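Nidogen-1 (Mus musculus, PDB 1GL4) links basement-membrane components through binding to laminin, collagen IV and perlecan, this fragment holding an EGF-like domain and the G2 beta-barrel. Local coordinates at residues G54-R59 against V69-T74; M115-Q120 against N273-V278; G122-F127 against P243-T248. All blocks are in the same frame, centred on the assembly; numbering follows the deposited sequence.

Overall arrangement
Contact 1 lies on the opposite side of the chain's centre from contacts 2 and 3; its centre is about 30 Å from that of contact 2 and about 33 Å from that of contact 3. All three belong to the G2 beta-barrel. Contact 1 closes a hairpin of strands 49-62 and 69-81 before contact 2 opens. Contact 2 joins strand 118-119 to strand 266-276, the last of the chain, and contact 3 falls within the sequence it spans. Contacts 2 and 3, centres about 10 Å apart, touch: Glu119 OE2 lies 2.8 Å from Asn125 N. The hairpin carries His77 and Tyr79, involved in perlecan binding; contacts 2 and 3 join segments after helix 107-115 to later parts of the barrel.

Contact 1 of 3, residues G54-R59 against V69-T74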
loop_
_atom_site.group_PDB
_atom_site.type_symbol
_atom_site.label_atom_id
_atom_site.label_comp_id
_atom_site.label_asym_id
_atom_site.label_seq_id
_atom_site.Cartn_x
_atom_site.Cartn_y
_atom_site.Cartn_z
ATOM N N GLY A 54 7.664 5.105 8.294
ATOM C CA GLY A 54 8.528 6.184 7.857
ATOM C C GLY A 54 7.930 7.553 8.122
ATOM O O GLY A 54 6.829 7.673 8.658
ATOM N N LYS A 55 8.662 8.591 7.737
ATOM C CA LYS A 55 8.218 9.964 7.930
ATOM C C LYS A 55 7.826 10.608 6.604
ATOM O O LYS A 55 8.276 10.186 5.533
ATOM C CB LYS A 55 9.331 10.789 8.581
ATOM C CG LYS A 55 9.628 10.423 10.026
ATOM C CD LYS A 55 8.465 10.780 10.943
ATOM C CE LYS A 55 8.840 10.559 12.407
ATOM N NZ LYS A 55 7.736 10.940 13.337
ATOM N N VAL A 56 6.983 11.634 6.687
ATOM C CA VAL A 56 6.525 12.347 5.507
ATOM C C VAL A 56 6.642 13.853 5.715
ATOM O O VAL A 56 6.206 14.379 6.741
ATOM C CB VAL A 56 5.041 12.044 5.192
ATOM C CG1 VAL A 56 4.625 12.798 3.941
ATOM C CG2 VAL A 56 4.827 10.537 5.021
ATOM N N LYS A 57 7.239 14.540 4.745
ATOM C CA LYS A 57 7.364 15.993 4.822
ATOM C C LYS A 57 6.883 16.555 3.495
ATOM O O LYS A 57 7.101 15.953 2.439
ATOM C CB LYS A 57 8.816 16.431 5.072
ATOM C CG LYS A 57 9.730 16.310 3.866
ATOM C CD LYS A 57 11.054 17.062 4.058
ATOM C CE LYS A 57 11.916 16.465 5.164
ATOM N NZ LYS A 57 13.267 17.120 5.226
ATOM N N GLY A 58 6.223 17.704 3.545
ATOM C CA GLY A 58 5.729 18.302 2.323
ATOM C C GLY A 58 5.691 19.820 2.318
ATOM O O GLY A 58 5.685 20.466 3.365
ATOM N N ARG A 59 5.686 20.371 1.110
ATOM C CA ARG A 59 5.619 21.810 0.860
ATOM C C ARG A 59 4.689 21.848 -0.348
ATOM O O ARG A 59 5.136 21.734 -1.490
ATOM C CB ARG A 59 7.004 22.354 0.490
ATOM C CG ARG A 59 7.044 23.845 0.169
ATOM C CD ARG A 59 8.431 24.251 -0.321
ATOM N NE ARG A 59 8.470 25.619 -0.839
ATOM C CZ ARG A 59 8.370 26.710 -0.087
ATOM N NH1 ARG A 59 8.223 26.600 1.228
ATOM N NH2 ARG A 59 8.415 27.912 -0.650
ATOM N N VAL A 69 1.361 24.940 2.101
ATOM C CA VAL A 69 1.078 24.300 3.379
ATOM C C VAL A 69 2.332 23.461 3.608
ATOM O O VAL A 69 2.757 22.715 2.723
ATOM C CB VAL A 69 -0.149 23.372 3.299
ATOM C CG1 VAL A 69 -0.332 22.625 4.623
ATOM C CG2 VAL A 69 -1.396 24.191 2.970
ATOM N N VAL A 70 2.930 23.594 4.784
ATOM C CA VAL A 70 4.149 22.868 5.094
ATOM C C VAL A 70 3.986 21.963 6.300
ATOM O O VAL A 70 3.440 22.369 7.322
ATOM C CB VAL A 70 5.316 23.852 5.376
ATOM C CG1 VAL A 70 6.600 23.085 5.665
ATOM C CG2 VAL A 70 5.510 24.780 4.186
ATOM N N PHE A 71 4.439 20.724 6.173
ATOM C CA PHE A 71 4.370 19.802 7.291
ATOM C C PHE A 71 5.589 18.894 7.299
ATOM O O PHE A 71 6.070 18.458 6.255
ATOM C CB PHE A 71 3.062 18.998 7.266
ATOM C CG PHE A 71 2.814 18.250 5.987
ATOM C CD1 PHE A 71 3.331 16.973 5.798
ATOM C CD2 PHE A 71 2.035 18.812 4.980
ATOM C CE1 PHE A 71 3.074 16.263 4.625
ATOM C CE2 PHE A 71 1.773 18.111 3.801
ATOM C CZ PHE A 71 2.294 16.832 3.625
ATOM N N GLU A 72 6.111 18.653 8.491
ATOM C CA GLU A 72 7.279 17.808 8.662
ATOM C C GLU A 72 7.032 16.880 9.843
ATOM O O GLU A 72 6.212 17.174 10.715
ATOM C CB GLU A 72 8.515 18.682 8.903
ATOM C CG GLU A 72 8.835 19.602 7.725
ATOM C CD GLU A 72 9.728 20.771 8.103
ATOM O OE1 GLU A 72 9.345 21.541 9.010
ATOM O OE2 GLU A 72 10.805 20.926 7.488
ATOM N N ASN A 73 7.726 15.750 9.851
ATOM C CA ASN A 73 7.597 14.772 10.924
ATOM C C ASN A 73 6.238 14.069 10.969
ATOM O O ASN A 73 5.831 13.566 12.016
ATOM C CB ASN A 73 7.882 15.433 12.276
ATOM C CG ASN A 73 8.001 14.423 13.399
ATOM O OD1 ASN A 73 8.859 13.536 13.363
ATOM N ND2 ASN A 73 7.141 14.547 14.404
ATOM N N THR A 74 5.533 14.044 9.842
ATOM C CA THR A 74 4.246 13.355 9.765
ATOM C C THR A 74 4.562 11.863 9.621
ATOM O O THR A 74 5.511 11.499 8.923
ATOM C CB THR A 74 3.428 13.826 8.545
ATOM O OG1 THR A 74 3.012 15.183 8.748
ATOM C CG2 THR A 74 2.191 12.947 8.348
HETATM O O HOH W 1 12.845 19.945 5.525
#
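This is an antiparallel hairpin contact on the wall of the G2 barrel, where 54-59 and 69-72, parts of strands 49-62 and 69-81, run antiparallel with their directions 159° apart. Val56 N donates to Thr74 O at 2.7 Å and Gly58 N to Phe71 O at 2.8 Å; each pair is completed by the return bond, from Thr74 N to Val56 O and from Phe71 N to Gly58 O. The register slips by one residue between these pairs, which defines a beta bulge: Lys57 faces both Glu72 and Asn73, and Asn73 has a positive phi. Phe71 holds CG between its backbone N and carbonyl carbon (chi1 55°), turning the ring across to the neighbouring strand. Gly58 CA then sits 4.1 Å from the Phe71 ring centroid, 16° off the normal, a CH-pi contact over the face; any CB on Gly58 would run into Phe71 CZ. At the ring edge, Val56 CG1 meets Phe71 CE1 at 3.9 Å. Such hairpins build the GFP-like barrel, and strand 164-171 continues the pairing beyond 54-59. Lys55 NZ bonds Asn73 OD1 at 2.8 Å from well above the carbonyl plane, and it also forms a salt bridge with Asp75. A water accepts from Lys57 NZ at 2.9 Å and donates to Glu72 OE2 at 3.0 Å, spanning opposite charges. His77, involved in perlecan binding, follows on strand 69-81.

Contact 2 of 3, residues M115-Q120 against N273-V278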
loop_
_atom_site.group_PDB
_atom_site.type_symbol
_atom_site.label_atom_id
_atom_site.label_comp_id
_atom_site.label_asym_id
_atom_site.label_seq_id
_atom_site.Cartn_x
_atom_site.Cartn_y
_atom_site.Cartn_z
ATOM N N MET A 115 4.963 -3.212 -4.449
ATOM C CA MET A 115 5.981 -4.003 -3.766
ATOM C C MET A 115 5.502 -5.399 -3.364
ATOM O O MET A 115 6.257 -6.370 -3.468
ATOM C CB MET A 115 6.455 -3.292 -2.493
ATOM C CG MET A 115 7.317 -2.056 -2.693
ATOM S SD MET A 115 7.781 -1.315 -1.098
ATOM C CE MET A 115 8.766 -2.613 -0.401
ATOM N N PHE A 116 4.257 -5.496 -2.899
ATOM C CA PHE A 116 3.724 -6.776 -2.438
ATOM C C PHE A 116 2.541 -7.370 -3.205
ATOM O O PHE A 116 1.763 -8.142 -2.644
ATOM C CB PHE A 116 3.368 -6.665 -0.947
ATOM C CG PHE A 116 4.545 -6.331 -0.070
ATOM C CD1 PHE A 116 4.681 -5.066 0.495
ATOM C CD2 PHE A 116 5.534 -7.276 0.168
ATOM C CE1 PHE A 116 5.790 -4.748 1.282
ATOM C CE2 PHE A 116 6.646 -6.971 0.951
ATOM C CZ PHE A 116 6.773 -5.701 1.510
ATOM N N ALA A 117 2.420 -7.036 -4.486
ATOM C CA ALA A 117 1.322 -7.553 -5.308
ATOM C C ALA A 117 1.347 -9.081 -5.374
ATOM O O ALA A 117 2.401 -9.693 -5.224
ATOM C CB ALA A 117 1.417 -6.984 -6.722
ATOM N N VAL A 118 0.187 -9.694 -5.601
ATOM C CA VAL A 118 0.124 -11.153 -5.705
ATOM C C VAL A 118 0.871 -11.547 -6.975
ATOM O O VAL A 118 0.553 -11.062 -8.061
ATOM C CB VAL A 118 -1.332 -11.655 -5.802
ATOM C CG1 VAL A 118 -1.352 -13.176 -6.009
ATOM C CG2 VAL A 118 -2.092 -11.286 -4.533
ATOM N N GLU A 119 1.866 -12.419 -6.832
ATOM C CA GLU A 119 2.675 -12.856 -7.963
ATOM C C GLU A 119 1.986 -13.961 -8.772
ATOM O O GLU A 119 1.567 -14.982 -8.228
ATOM C CB GLU A 119 4.055 -13.317 -7.456
ATOM C CG GLU A 119 4.817 -12.209 -6.703
ATOM C CD GLU A 119 6.202 -12.623 -6.211
ATOM O OE1 GLU A 119 6.324 -13.672 -5.542
ATOM O OE2 GLU A 119 7.176 -11.890 -6.478
ATOM N N GLN A 120 1.863 -13.742 -10.077
ATOM C CA GLN A 120 1.211 -14.704 -10.964
ATOM C C GLN A 120 2.157 -15.279 -12.010
ATOM O O GLN A 120 2.971 -14.557 -12.590
ATOM C CB GLN A 120 0.029 -14.036 -11.668
ATOM C CG GLN A 120 -1.059 -13.560 -10.722
ATOM C CD GLN A 120 -2.169 -12.820 -11.436
ATOM O OE1 GLN A 120 -3.227 -12.560 -10.860
ATOM N NE2 GLN A 120 -1.933 -12.468 -12.697
ATOM N N ASN A 273 -3.710 -5.484 -5.345
ATOM C CA ASN A 273 -2.771 -5.613 -6.460
ATOM C C ASN A 273 -2.362 -7.028 -6.874
ATOM O O ASN A 273 -2.168 -7.902 -6.025
ATOM C CB ASN A 273 -1.486 -4.853 -6.106
ATOM C CG ASN A 273 -1.748 -3.425 -5.698
ATOM O OD1 ASN A 273 -1.558 -2.504 -6.486
ATOM N ND2 ASN A 273 -2.201 -3.232 -4.457
ATOM N N SER A 274 -2.213 -7.217 -8.187
ATOM C CA SER A 274 -1.760 -8.475 -8.794
ATOM C C SER A 274 -0.735 -8.107 -9.866
ATOM O O SER A 274 -0.925 -7.129 -10.591
ATOM C CB SER A 274 -2.917 -9.231 -9.453
ATOM O OG SER A 274 -3.707 -9.903 -8.485
ATOM N N ILE A 275 0.345 -8.873 -9.971
ATOM C CA ILE A 275 1.372 -8.590 -10.974
ATOM C C ILE A 275 1.543 -9.803 -11.899
ATOM O O ILE A 275 1.650 -10.943 -11.435
ATOM C CB ILE A 275 2.733 -8.224 -10.299
ATOM C CG1 ILE A 275 3.710 -7.673 -11.338
ATOM C CG2 ILE A 275 3.341 -9.436 -9.623
ATOM C CD1 ILE A 275 3.396 -6.273 -11.798
ATOM N N GLY A 276 1.550 -9.556 -13.206
ATOM C CA GLY A 276 1.689 -10.642 -14.160
ATOM C C GLY A 276 1.941 -10.198 -15.591
ATOM O O GLY A 276 2.363 -9.066 -15.830
ATOM N N PRO A 277 1.684 -11.074 -16.575
ATOM C CA PRO A 277 1.891 -10.767 -17.993
ATOM C C PRO A 277 0.920 -9.732 -18.571
ATOM O O PRO A 277 -0.175 -9.531 -18.049
ATOM C CB PRO A 277 1.742 -12.133 -18.657
ATOM C CG PRO A 277 0.689 -12.782 -17.813
ATOM C CD PRO A 277 1.152 -12.441 -16.409
ATOM N N VAL A 278 1.335 -9.079 -19.654
ATOM C CA VAL A 278 0.504 -8.085 -20.323
ATOM C C VAL A 278 -0.652 -8.799 -21.022
ATOM O O VAL A 278 -0.432 -9.679 -21.851
ATOM C CB VAL A 278 1.312 -7.302 -21.387
ATOM C CG1 VAL A 278 0.414 -6.297 -22.093
ATOM C CG2 VAL A 278 2.490 -6.597 -20.732
#
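Gln120 runs along the end of strand 266-276, its CB 3.5 Å from Ile275 O. Farther out, CG still lies by that carbonyl and CD comes beside Ser274 CB. At the tip the amide divides: OE1 is 3.6 Å from Ser274 OG, too long for a firm bond, and NE2 stays 4.1 Å from Ile275 O, beyond bonding distance. CG is anti to the carbonyl carbon (chi1 -62°) and the rest is extended, which lays the chain across the Ser274 side chain. The backbone below is held more firmly, since Gln120 N donates to Ile275 O at 3.1 Å, almost in line with the C=O bond (176°). An alanine here, lacking CG and the amide, would probably leave the Ser274 side chain and the Ile275 carbonyl less covered on this side. Val118 bonds twice: its N reaches Asn273 O at 3.0 Å, nearly straight at hydrogen (173°), and its O receives Ile275 N at 2.9 Å. Earlier in the segment, Ala117 CB rests against Asn273 CB at 3.7 Å. Because one residue's N and O bond to the residues before and after Ser274, the pairing is that of parallel strands, here a short strand after helix 107-115 lying alongside the final strand of the G2 beta-barrel.

Contact 3 of 3, residues G122-F127 against P243-T248; sequences GFKNGF and PALPST
Lys124 O accepts a hydrogen bond from Gln249 NE2, while the Lys124 side chain crosses that of Leu245 at about a right angle, bringing CD to 4.0 Å from Leu245 CD2. Both of these side chains also touch Ile129 of helix 126-130, so the lysine takes part through its methylene groups. Across the two segments the contacts between side chains are apolar, and the buried area is modest, 163 Å² counting both sides. Next along, Phe123 meets Pro246 obliquely: the proline CG lies 4.1 Å from Phe123 CE2 and 4.2 Å from Phe123 CD2, so one flank of the ring does the work. In Phe123, chi1 (-62°) sets CG anti to the carbonyl carbon and carries the ring to Pro246; chi2 then turns the CD2-CE2 side to it. Thr248 O stands at the ring's edge, close to its plane, 4.3 Å from Phe123 CE2. Beyond the touching residues, Asn125 is the N-cap of helix 126-130, its OD1 bonded to Ser128 N and its ND2 to Ala117 O. The arrangement is a surface contact of two loops on the G2 barrel, one of them leading into strand 248-261 and the other into helix 126-130 through an asparagine N-cap.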
loop_
_atom_site.group_PDB
_atom_site.type_symbol
_atom_site.label_atom_id
_atom_site.label_comp_id
_atom_site.label_asym_id
_atom_site.label_seq_id
_atom_site.Cartn_x
_atom_site.Cartn_y
_atom_site.Cartn_z
ATOM N N GLY A 122 5.095 -16.567 -13.937
ATOM C CA GLY A 122 6.513 -16.322 -13.742
ATOM C C GLY A 122 6.833 -14.843 -13.614
ATOM O O GLY A 122 7.699 -14.327 -14.328
ATOM N N PHE A 123 6.138 -14.153 -12.709
ATOM C CA PHE A 123 6.366 -12.723 -12.508
ATOM C C PHE A 123 6.628 -12.383 -11.044
ATOM O O PHE A 123 6.045 -12.988 -10.145
ATOM C CB PHE A 123 5.174 -11.929 -13.049
ATOM C CG PHE A 123 4.966 -12.109 -14.526
ATOM C CD1 PHE A 123 4.439 -13.294 -15.026
ATOM C CD2 PHE A 123 5.384 -11.132 -15.424
ATOM C CE1 PHE A 123 4.338 -13.511 -16.402
ATOM C CE2 PHE A 123 5.287 -11.336 -16.802
ATOM C CZ PHE A 123 4.765 -12.531 -17.289
ATOM N N LYS A 124 7.506 -11.408 -10.812
ATOM C CA LYS A 124 7.878 -11.004 -9.456
ATOM C C LYS A 124 7.338 -9.628 -9.063
ATOM O O LYS A 124 7.268 -8.726 -9.903
ATOM C CB LYS A 124 9.407 -10.987 -9.333
ATOM C CG LYS A 124 10.075 -12.283 -9.749
ATOM C CD LYS A 124 11.560 -12.249 -9.470
ATOM C CE LYS A 124 12.155 -13.651 -9.561
ATOM N NZ LYS A 124 13.543 -13.677 -9.035
ATOM N N ASN A 125 6.963 -9.464 -7.793
ATOM C CA ASN A 125 6.469 -8.165 -7.327
ATOM C C ASN A 125 7.658 -7.286 -6.950
ATOM O O ASN A 125 8.804 -7.724 -7.034
ATOM C CB ASN A 125 5.511 -8.305 -6.125
ATOM C CG ASN A 125 6.129 -9.043 -4.944
ATOM O OD1 ASN A 125 7.342 -9.001 -4.730
ATOM N ND2 ASN A 125 5.278 -9.708 -4.153
ATOM N N GLY A 126 7.385 -6.051 -6.537
ATOM C CA GLY A 126 8.448 -5.127 -6.186
ATOM C C GLY A 126 9.450 -5.583 -5.137
ATOM O O GLY A 126 10.651 -5.303 -5.254
ATOM N N PHE A 127 8.973 -6.270 -4.104
ATOM C CA PHE A 127 9.870 -6.731 -3.050
ATOM C C PHE A 127 10.806 -7.828 -3.537
ATOM O O PHE A 127 11.987 -7.836 -3.190
ATOM C CB PHE A 127 9.093 -7.243 -1.836
ATOM C CG PHE A 127 9.965 -7.465 -0.636
ATOM C CD1 PHE A 127 10.501 -6.378 0.053
ATOM C CD2 PHE A 127 10.309 -8.752 -0.235
ATOM C CE1 PHE A 127 11.373 -6.569 1.124
ATOM C CE2 PHE A 127 11.183 -8.958 0.835
ATOM C CZ PHE A 127 11.715 -7.865 1.515
ATOM N N PRO A 243 18.505 -15.857 -14.855
ATOM C CA PRO A 243 17.421 -15.530 -15.789
ATOM C C PRO A 243 17.066 -14.047 -15.753
ATOM O O PRO A 243 16.892 -13.471 -14.681
ATOM C CB PRO A 243 16.272 -16.405 -15.301
ATOM C CG PRO A 243 16.974 -17.582 -14.700
ATOM C CD PRO A 243 18.089 -16.927 -13.932
ATOM N N ALA A 244 16.950 -13.435 -16.926
ATOM C CA ALA A 244 16.619 -12.019 -17.013
ATOM C C ALA A 244 15.162 -11.748 -16.648
ATOM O O ALA A 244 14.281 -12.557 -16.934
ATOM C CB ALA A 244 16.901 -11.506 -18.419
ATOM N N LEU A 245 14.916 -10.609 -16.009
ATOM C CA LEU A 245 13.556 -10.225 -15.637
ATOM C C LEU A 245 12.778 -9.841 -16.895
ATOM O O LEU A 245 13.370 -9.428 -17.894
ATOM C CB LEU A 245 13.588 -9.033 -14.678
ATOM C CG LEU A 245 13.997 -9.314 -13.230
ATOM C CD1 LEU A 245 14.146 -8.007 -12.475
ATOM C CD2 LEU A 245 12.951 -10.204 -12.573
ATOM N N PRO A 246 11.444 -9.969 -16.863
ATOM C CA PRO A 246 10.637 -9.615 -18.034
ATOM C C PRO A 246 10.848 -8.144 -18.373
ATOM O O PRO A 246 11.022 -7.317 -17.474
ATOM C CB PRO A 246 9.209 -9.901 -17.569
ATOM C CG PRO A 246 9.393 -10.999 -16.564
ATOM C CD PRO A 246 10.598 -10.526 -15.793
ATOM N N SER A 247 10.842 -7.819 -19.662
ATOM C CA SER A 247 11.035 -6.437 -20.082
ATOM C C SER A 247 9.815 -5.582 -19.737
ATOM O O SER A 247 9.929 -4.367 -19.575
ATOM C CB SER A 247 11.334 -6.373 -21.586
ATOM O OG SER A 247 10.429 -7.170 -22.328
ATOM N N THR A 248 8.656 -6.223 -19.616
ATOM C CA THR A 248 7.419 -5.525 -19.276
ATOM C C THR A 248 6.514 -6.400 -18.409
ATOM O O THR A 248 6.289 -7.570 -18.722
ATOM C CB THR A 248 6.621 -5.134 -20.538
ATOM O OG1 THR A 248 7.447 -4.353 -21.408
ATOM C CG2 THR A 248 5.388 -4.315 -20.153
#